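Pyruvate carboxylase n-terminal domain (Aquifex aeolicus, PDB 1ULZ) is a biotin carboxylase subunit of pyruvate carboxylase, a protein with an ATP-grasp domain that assembles as a dimer. Local coordinates at residues I354-V359 with T408-G413; M425-F430 with H443-E448. The protein carries 1 engineered substitution. One frame throughout, in Å; residues are numbered along the deposited sequence.

Contact 1: I354-V359 with T408-G413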
loop_
_atom_site.group_PDB
_atom_site.type_symbol
_atom_site.label_atom_id
_atom_site.label_comp_id
_atom_site.label_asym_id
_atom_site.label_seq_id
_atom_site.Cartn_x
_atom_site.Cartn_y
_atom_site.Cartn_z
ATOM N N ILE A 354 5.468 16.376 17.574
ATOM C CA ILE A 354 5.176 14.956 17.721
ATOM C C ILE A 354 6.317 14.231 18.432
ATOM O O ILE A 354 7.484 14.399 18.082
ATOM C CB ILE A 354 4.927 14.295 16.337
ATOM C CG1 ILE A 354 3.589 14.781 15.774
ATOM C CG2 ILE A 354 4.935 12.776 16.453
ATOM C CD1 ILE A 354 3.208 14.125 14.469
ATOM N N GLU A 355 5.968 13.442 19.444
ATOM C CA GLU A 355 6.951 12.677 20.203
ATOM C C GLU A 355 6.935 11.233 19.698
ATOM O O GLU A 355 7.746 10.869 18.848
ATOM C CB GLU A 355 6.627 12.749 21.698
ATOM C CG GLU A 355 6.431 14.185 22.166
ATOM C CD GLU A 355 6.167 14.308 23.654
ATOM O OE1 GLU A 355 5.791 13.294 24.290
ATOM O OE2 GLU A 355 6.322 15.434 24.186
ATOM N N ARG A 356 6.023 10.402 20.191
ATOM C CA ARG A 356 5.982 9.029 19.696
ATOM C C ARG A 356 5.241 9.045 18.362
ATOM O O ARG A 356 4.307 9.822 18.167
ATOM C CB ARG A 356 5.311 8.100 20.714
ATOM C CG ARG A 356 5.980 8.194 22.086
ATOM C CD ARG A 356 5.877 6.928 22.932
ATOM N NE ARG A 356 4.520 6.640 23.380
ATOM C CZ ARG A 356 4.227 5.930 24.470
ATOM N NH1 ARG A 356 5.199 5.438 25.235
ATOM N NH2 ARG A 356 2.957 5.704 24.799
ATOM N N TYR A 357 5.685 8.214 17.428
ATOM C CA TYR A 357 5.071 8.176 16.109
ATOM C C TYR A 357 5.302 6.828 15.441
ATOM O O TYR A 357 6.430 6.494 15.078
ATOM C CB TYR A 357 5.657 9.305 15.237
ATOM C CG TYR A 357 4.957 9.510 13.902
ATOM C CD1 TYR A 357 5.589 9.193 12.704
ATOM C CD2 TYR A 357 3.660 10.001 13.846
ATOM C CE1 TYR A 357 4.949 9.358 11.497
ATOM C CE2 TYR A 357 3.007 10.169 12.638
ATOM C CZ TYR A 357 3.654 9.844 11.468
ATOM O OH TYR A 357 2.992 9.979 10.265
ATOM N N TYR A 358 4.233 6.044 15.310
ATOM C CA TYR A 358 4.317 4.744 14.656
ATOM C C TYR A 358 3.294 4.683 13.530
ATOM O O TYR A 358 2.096 4.875 13.742
ATOM C CB TYR A 358 4.085 3.595 15.647
ATOM C CG TYR A 358 3.997 2.247 14.964
ATOM C CD1 TYR A 358 2.762 1.672 14.674
ATOM C CD2 TYR A 358 5.146 1.578 14.548
ATOM C CE1 TYR A 358 2.670 0.472 13.991
ATOM C CE2 TYR A 358 5.067 0.379 13.860
ATOM C CZ TYR A 358 3.824 -0.169 13.581
ATOM O OH TYR A 358 3.733 -1.340 12.864
ATOM N N VAL A 359 3.786 4.413 12.329
ATOM C CA VAL A 359 2.955 4.350 11.138
ATOM C C VAL A 359 2.504 2.928 10.839
ATOM O O VAL A 359 3.322 2.019 10.720
ATOM C CB VAL A 359 3.731 4.884 9.908
ATOM C CG1 VAL A 359 2.823 4.921 8.691
ATOM C CG2 VAL A 359 4.284 6.267 10.202
ATOM N N THR A 408 -3.957 1.268 15.488
ATOM C CA THR A 408 -2.539 0.958 15.652
ATOM C C THR A 408 -1.633 2.147 15.345
ATOM O O THR A 408 -0.412 2.024 15.389
ATOM C CB THR A 408 -2.106 -0.205 14.736
ATOM O OG1 THR A 408 -2.246 0.189 13.363
ATOM C CG2 THR A 408 -2.955 -1.436 14.995
ATOM N N TYR A 409 -2.232 3.294 15.038
ATOM C CA TYR A 409 -1.471 4.498 14.699
ATOM C C TYR A 409 -1.120 5.284 15.956
ATOM O O TYR A 409 -1.958 6.014 16.486
ATOM C CB TYR A 409 -2.301 5.372 13.754
ATOM C CG TYR A 409 -1.518 6.219 12.766
ATOM C CD1 TYR A 409 -2.049 6.506 11.511
ATOM C CD2 TYR A 409 -0.269 6.735 13.078
ATOM C CE1 TYR A 409 -1.361 7.276 10.594
ATOM C CE2 TYR A 409 0.433 7.518 12.160
ATOM C CZ TYR A 409 -0.124 7.779 10.918
ATOM O OH TYR A 409 0.553 8.534 9.991
ATOM N N GLU A 410 0.112 5.144 16.436
ATOM C CA GLU A 410 0.507 5.872 17.637
ATOM C C GLU A 410 1.081 7.253 17.321
ATOM O O GLU A 410 1.956 7.396 16.473
ATOM C CB GLU A 410 1.543 5.091 18.453
ATOM C CG GLU A 410 1.792 5.733 19.821
ATOM C CD GLU A 410 2.851 5.032 20.659
ATOM O OE1 GLU A 410 2.772 5.126 21.901
ATOM O OE2 GLU A 410 3.766 4.404 20.096
ATOM N N ILE A 411 0.568 8.264 18.009
ATOM C CA ILE A 411 1.029 9.638 17.850
ATOM C C ILE A 411 0.853 10.356 19.190
ATOM O O ILE A 411 -0.262 10.435 19.706
ATOM C CB ILE A 411 0.198 10.417 16.798
ATOM C CG1 ILE A 411 0.314 9.761 15.424
ATOM C CG2 ILE A 411 0.674 11.858 16.732
ATOM C CD1 ILE A 411 -0.389 10.531 14.322
ATOM N N THR A 412 1.947 10.854 19.764
ATOM C CA THR A 412 1.861 11.593 21.023
ATOM C C THR A 412 2.566 12.937 20.883
ATOM O O THR A 412 3.354 13.144 19.959
ATOM C CB THR A 412 2.496 10.824 22.214
ATOM O OG1 THR A 412 3.899 10.641 21.986
ATOM C CG2 THR A 412 1.822 9.473 22.394
ATOM N N GLY A 413 2.278 13.846 21.807
ATOM C CA GLY A 413 2.880 15.166 21.775
ATOM C C GLY A 413 1.863 16.187 21.303
ATOM O O GLY A 413 2.012 17.387 21.536
HETATM O O HOH W 1 0.940 5.924 23.335
#
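Segments 354-359 and 408-413 run antiparallel as a short, weakly bonded ribbon in which Tyr357 and Ile411 form a non-hydrogen-bonded pair. Next to that pair, Tyr358 N donates to Glu410 O. On its other side, Thr412 N donates to Arg356 O at 3.0 Å. The last rung is Glu355 N to Thr412 O, 2.7 Å and nearly straight at 174°.

Between these rungs a side chain takes a backbone place. Thr412 OG1 sits between its own N and carbonyl carbon (chi1 63°), and from there it accepts from Arg356 N at 2.8 Å.

Arg356 bends at chi3 and brings NE to 2.7 Å from Glu410 OE1 in a salt bridge. The oxygen lies over one face of the guanidinium, so the two groups do not meet edge to edge; their planes are 47° apart. A water links Arg356 NH2 to the same oxygen. The other oxygen, Glu410 OE2, pairs with Arg40 of the second subunit.

Tyr357 and Tyr409 meet through their hydroxyls, OH to OH at 2.8 Å, with the rings oblique and Tyr357 OH also hydrogen-bonded to His369 of its own chain. Ile411 lies alongside the Tyr357 ring, its CG1 3.7 Å from CD2. The ring of Tyr358 offers its edge to Thr408 O, 3.3 Å from CD1. The same tyrosine stacks on His369 of the second subunit and hydrogen-bonds to that residue's backbone O through its hydroxyl.

This is a two-stranded antiparallel ribbon in the biotin carboxylase C-terminal domain. Tyr357 and Tyr409 pack against strand 384-392, while Tyr358 and Glu410 join the dimer interface.

Contact 2: M425-F430 with H443-E448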
loop_
_atom_site.group_PDB
_atom_site.type_symbol
_atom_site.label_atom_id
_atom_site.label_comp_id
_atom_site.label_asym_id
_atom_site.label_seq_id
_atom_site.Cartn_x
_atom_site.Cartn_y
_atom_site.Cartn_z
ATOM N N MET A 425 -15.772 5.044 12.482
ATOM C CA MET A 425 -15.679 3.716 11.881
ATOM C C MET A 425 -16.535 2.706 12.641
ATOM O O MET A 425 -16.967 1.708 12.070
ATOM C CB MET A 425 -14.221 3.224 11.864
ATOM C CG MET A 425 -13.248 4.083 11.068
ATOM S SD MET A 425 -13.683 4.192 9.328
ATOM C CE MET A 425 -13.792 5.975 9.104
ATOM N N LYS A 426 -16.767 2.962 13.929
ATOM C CA LYS A 426 -17.580 2.070 14.763
ATOM C C LYS A 426 -19.059 2.432 14.737
ATOM O O LYS A 426 -19.905 1.630 15.130
ATOM C CB LYS A 426 -17.142 2.129 16.230
ATOM C CG LYS A 426 -15.789 1.559 16.556
ATOM C CD LYS A 426 -15.543 1.671 18.056
ATOM C CE LYS A 426 -14.202 1.068 18.445
ATOM N NZ LYS A 426 -13.936 1.265 19.896
ATOM N N GLU A 427 -19.366 3.643 14.286
ATOM C CA GLU A 427 -20.739 4.116 14.270
ATOM C C GLU A 427 -21.663 3.350 13.329
ATOM O O GLU A 427 -21.353 3.115 12.157
ATOM C CB GLU A 427 -20.759 5.624 13.974
ATOM C CG GLU A 427 -22.052 6.321 14.390
ATOM C CD GLU A 427 -23.155 6.139 13.370
ATOM O OE1 GLU A 427 -24.331 6.037 13.766
ATOM O OE2 GLU A 427 -22.841 6.109 12.160
ATOM N N LYS A 428 -22.810 2.963 13.875
ATOM C CA LYS A 428 -23.827 2.201 13.162
ATOM C C LYS A 428 -24.173 2.682 11.751
ATOM O O LYS A 428 -24.148 1.898 10.800
ATOM C CB LYS A 428 -25.104 2.154 14.009
ATOM C CG LYS A 428 -26.299 1.555 13.290
ATOM C CD LYS A 428 -27.569 1.662 14.137
ATOM C CE LYS A 428 -28.811 1.329 13.307
ATOM N NZ LYS A 428 -30.073 1.448 14.109
ATOM N N ASP A 429 -24.503 3.959 11.600
ATOM C CA ASP A 429 -24.865 4.451 10.276
ATOM C C ASP A 429 -23.708 4.460 9.290
ATOM O O ASP A 429 -23.875 4.069 8.132
ATOM C CB ASP A 429 -25.490 5.844 10.362
ATOM C CG ASP A 429 -26.786 5.848 11.154
ATOM O OD1 ASP A 429 -27.528 4.839 11.102
ATOM O OD2 ASP A 429 -27.069 6.862 11.822
ATOM N N PHE A 430 -22.534 4.901 9.725
ATOM C CA PHE A 430 -21.405 4.915 8.809
ATOM C C PHE A 430 -21.123 3.490 8.326
ATOM O O PHE A 430 -20.896 3.261 7.134
ATOM C CB PHE A 430 -20.160 5.513 9.474
ATOM C CG PHE A 430 -18.979 5.613 8.548
ATOM C CD1 PHE A 430 -17.992 4.644 8.549
ATOM C CD2 PHE A 430 -18.888 6.648 7.634
ATOM C CE1 PHE A 430 -16.936 4.702 7.655
ATOM C CE2 PHE A 430 -17.833 6.708 6.737
ATOM C CZ PHE A 430 -16.859 5.730 6.752
ATOM N N HIS A 443 -24.455 13.033 14.738
ATOM C CA HIS A 443 -23.881 11.983 15.583
ATOM C C HIS A 443 -22.900 12.526 16.619
ATOM O O HIS A 443 -21.721 12.181 16.603
ATOM C CB HIS A 443 -23.157 10.938 14.725
ATOM C CG HIS A 443 -24.026 10.282 13.696
ATOM N ND1 HIS A 443 -24.452 10.932 12.557
ATOM C CD2 HIS A 443 -24.555 9.036 13.638
ATOM C CE1 HIS A 443 -25.208 10.116 11.844
ATOM N NE2 HIS A 443 -25.287 8.960 12.478
ATOM N N PRO A 444 -23.377 13.373 17.545
ATOM C CA PRO A 444 -22.507 13.947 18.581
ATOM C C PRO A 444 -21.825 12.857 19.407
ATOM O O PRO A 444 -20.832 13.102 20.097
ATOM C CB PRO A 444 -23.471 14.795 19.408
ATOM C CG PRO A 444 -24.774 14.031 19.282
ATOM C CD PRO A 444 -24.796 13.671 17.818
ATOM N N GLU A 445 -22.362 11.648 19.318
ATOM C CA GLU A 445 -21.821 10.504 20.037
ATOM C C GLU A 445 -20.397 10.119 19.610
ATOM O O GLU A 445 -19.660 9.516 20.389
ATOM C CB GLU A 445 -22.756 9.309 19.853
ATOM C CG GLU A 445 -23.387 9.274 18.471
ATOM C CD GLU A 445 -23.624 7.865 17.968
ATOM O OE1 GLU A 445 -22.762 6.993 18.241
ATOM O OE2 GLU A 445 -24.655 7.632 17.288
ATOM N N VAL A 446 -19.999 10.457 18.386
ATOM C CA VAL A 446 -18.653 10.097 17.939
ATOM C C VAL A 446 -17.561 10.950 18.568
ATOM O O VAL A 446 -16.375 10.616 18.469
ATOM C CB VAL A 446 -18.511 10.161 16.394
ATOM C CG1 VAL A 446 -19.447 9.145 15.747
ATOM C CG2 VAL A 446 -18.795 11.570 15.892
ATOM N N PHE A 447 -17.950 12.044 19.222
ATOM C CA PHE A 447 -16.977 12.915 19.875
ATOM C C PHE A 447 -16.741 12.500 21.331
ATOM O O PHE A 447 -15.886 13.063 22.021
ATOM C CB PHE A 447 -17.435 14.377 19.840
ATOM C CG PHE A 447 -17.601 14.937 18.451
ATOM C CD1 PHE A 447 -18.746 14.676 17.715
ATOM C CD2 PHE A 447 -16.624 15.747 17.895
ATOM C CE1 PHE A 447 -18.916 15.224 16.444
ATOM C CE2 PHE A 447 -16.786 16.292 16.631
ATOM C CZ PHE A 447 -17.933 16.032 15.905
ATOM N N GLU A 448 -17.502 11.520 21.804
ATOM C CA GLU A 448 -17.345 11.052 23.176
ATOM C C GLU A 448 -16.228 10.013 23.219
ATOM O O GLU A 448 -16.366 8.922 22.656
ATOM C CB GLU A 448 -18.655 10.434 23.680
ATOM C CG GLU A 448 -19.788 11.452 23.880
ATOM C CD GLU A 448 -21.137 10.794 24.188
ATOM O OE1 GLU A 448 -22.122 11.533 24.456
ATOM O OE2 GLU A 448 -21.215 9.540 24.156
#
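Glu427 and Val446 mark the closest backbone approach, 7.3 Å between CA atoms, so side chains alone bridge the segments. Segment 425-430 holds the end of one helix and the start of the next, with Glu427 between them. Segment 443-448 makes a 3-10 turn over 444-447.

His443 reaches across to Asp429. Its NE2 donates to Asp429 OD2 at 2.8 Å, at an N-H...O angle of 166°. The oxygen lies close to the imidazole plane and uses its anti lone pair. The carboxylate is turned almost perpendicular to the ring. The other ring nitrogen, ND1, hydrogen-bonds to Tyr439 O, so both ring nitrogens are engaged and the ring is fixed in rotation.

Glu427 caps the second helix. Its chain bends at chi2 (-81°), which folds the carboxylate back to the helix start. OE1 accepts from Asp429 N at 3.0 Å, and OE2 from Phe430 N at 2.7 Å. OE2 also hydrogen-bonds to the hydroxyl of Tyr439. The edge of the His443 ring comes up to this carboxylate, CD2 lying 3.0 Å from Glu427 OE1. Further back along the chain, Glu427 CG touches Val446 CG1 at 4.1 Å.

The geometry is that of a side-chain N-cap beside a His-carboxylate hydrogen bond. It ties the junction of helices 418-426 and 428-432 to the 3-10 turn near the C-terminus.

In the fold
The two contacts follow one another along the chain, with centres 23 Å apart and nearest atoms about 11 Å apart. Helix 418-426 lies between them: Tyr409 and Ile411 of contact 1 pack on Ile418, and Glu427 of contact 2 follows directly after its end. Contact 1 is partly buried and mixes backbone bonding with polar and aromatic side chains, several of which also meet the second subunit. Contact 2 is mostly buried but much smaller. It has no backbone bonds across it and no residue of the second subunit touches its segments; a capped helix start and a histidine join two neighbouring parts of the C-terminal region.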